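Local coordinates for DUF3218 domain-containing protein (Pseudomonas aeruginosa, PDB 2IGS) that is of unknown function but has a largely helical fold placed in the lysozyme clan, which may point to a distant kinship with glycan-cleaving enzymes, at residues 18-23 against 73-78. Sequence-based numbering, arbitrary orientation.
Sequences NIYKGF and IANGVT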
# COMPACT_ATOMS: atom_id res chain seq x y z
N ASN F 18 3.48 51.48 9.05
CA ASN F 18 3.14 52.83 9.51
C ASN F 18 3.72 53.91 8.62
O ASN F 18 3.05 54.89 8.31
CB ASN F 18 3.57 53.03 10.97
CG ASN F 18 2.56 52.47 11.95
OD1 ASN F 18 1.51 51.96 11.54
ND2 ASN F 18 2.84 52.59 13.24
N ILE F 19 4.98 53.74 8.24
CA ILE F 19 5.67 54.60 7.28
C ILE F 19 5.04 54.52 5.88
O ILE F 19 4.84 55.55 5.23
CB ILE F 19 7.16 54.22 7.17
CG1 ILE F 19 7.88 54.56 8.48
CG2 ILE F 19 7.81 54.93 6.00
CD1 ILE F 19 9.25 53.93 8.60
N TYR F 20 4.73 53.31 5.42
CA TYR F 20 4.12 53.14 4.12
C TYR F 20 2.65 53.61 4.04
O TYR F 20 2.21 54.10 2.98
CB TYR F 20 4.32 51.70 3.63
CG TYR F 20 5.70 51.50 3.02
CD1 TYR F 20 6.84 51.32 3.83
CD2 TYR F 20 5.88 51.54 1.65
CE1 TYR F 20 8.11 51.17 3.27
CE2 TYR F 20 7.13 51.38 1.08
CZ TYR F 20 8.24 51.21 1.89
OH TYR F 20 9.47 51.04 1.30
N LYS F 21 1.91 53.50 5.14
CA LYS F 21 0.60 54.15 5.23
C LYS F 21 0.73 55.67 4.90
O LYS F 21 -0.10 56.25 4.20
CB LYS F 21 -0.03 53.89 6.61
CG LYS F 21 -1.54 54.09 6.66
CD LYS F 21 -2.17 53.61 7.99
CE LYS F 21 -3.54 54.26 8.18
NZ LYS F 21 -4.45 53.55 9.15
N GLY F 22 1.82 56.27 5.37
CA GLY F 22 2.12 57.67 5.15
C GLY F 22 2.49 58.03 3.72
O GLY F 22 2.02 59.05 3.21
N PHE F 23 3.34 57.21 3.09
CA PHE F 23 3.66 57.39 1.67
C PHE F 23 2.40 57.25 0.82
O PHE F 23 2.17 58.06 -0.06
CB PHE F 23 4.73 56.40 1.19
CG PHE F 23 6.10 56.60 1.78
CD1 PHE F 23 6.60 57.88 2.04
CD2 PHE F 23 6.92 55.51 2.03
CE1 PHE F 23 7.88 58.06 2.56
CE2 PHE F 23 8.22 55.68 2.55
CZ PHE F 23 8.69 56.96 2.81
N ILE F 73 15.08 51.68 6.70
CA ILE F 73 14.94 53.05 7.18
C ILE F 73 15.57 54.03 6.19
O ILE F 73 14.93 54.99 5.76
CB ILE F 73 15.54 53.20 8.63
CG1 ILE F 73 14.66 52.48 9.66
CG2 ILE F 73 15.76 54.67 9.01
CD1 ILE F 73 15.31 52.30 11.03
N ALA F 74 16.82 53.76 5.80
CA ALA F 74 17.51 54.58 4.79
C ALA F 74 16.74 54.68 3.47
O ALA F 74 16.72 55.74 2.84
CB ALA F 74 18.92 54.06 4.55
N ASN F 75 16.09 53.61 3.06
CA ASN F 75 15.30 53.65 1.84
C ASN F 75 14.01 54.49 1.95
O ASN F 75 13.62 55.18 0.99
CB ASN F 75 14.96 52.24 1.37
CG ASN F 75 14.20 52.23 0.07
OD1 ASN F 75 14.74 52.55 -0.99
ND2 ASN F 75 12.91 51.90 0.15
N GLY F 76 13.37 54.43 3.11
CA GLY F 76 12.22 55.28 3.40
C GLY F 76 12.60 56.74 3.34
O GLY F 76 11.84 57.55 2.80
N VAL F 77 13.77 57.09 3.89
CA VAL F 77 14.31 58.43 3.76
C VAL F 77 14.43 58.85 2.29
O VAL F 77 14.03 59.96 1.92
CB VAL F 77 15.67 58.64 4.52
CG1 VAL F 77 16.18 60.08 4.32
CG2 VAL F 77 15.52 58.35 6.02
N THR F 78 14.97 57.98 1.43
CA THR F 78 15.19 58.41 0.05
C THR F 78 13.88 58.58 -0.73
O THR F 78 13.76 59.48 -1.56
CB THR F 78 16.27 57.58 -0.71
OG1 THR F 78 15.70 56.36 -1.18
CG2 THR F 78 17.46 57.29 0.17
O HOH W 1 11.58 51.20 2.82
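Helices 12-27 and 63-82 meet side by side in the helical part of this DUF3218 fold, where F23 and Y20 of the first reach across to G76 and N75 of the second. F23 presents the far edge of its ring: CZ lies 3.2 Å from G76 O, with the carbonyl oxygen near the ring plane, so the weakly positive hydrogen on CZ faces the partial negative charge of the oxygen. G76 offers bare backbone to the phenyl edge, and its CA too lies at the ring's rim, 4.1 Å from F23 CE2. With CG beside the backbone N (chi1 -67°), F23 also brings its CD2 over the centre of the Y20 ring, 4.1 Å above the plane.

Y20 meets N75 through polar ends. Its OH stands 3.7 Å from N75 ND2, too far for a direct hydrogen bond, and a water makes the connection, 2.6 Å from Y20 OH and accepting from N75 ND2 at 3.1 Å. An asparagine amide supplies the N-H for that bridge, while a tyrosine combines a packing ring with a hydroxyl carried out to the water. The two side chains cross at about a right angle, yet their flat groups stay only 23° apart.

I79, further along helix 63-82, and I95 of helix 87-113 also touch both aromatic side chains, and W42 of helix 35-48 packs edge-to-face with Y20.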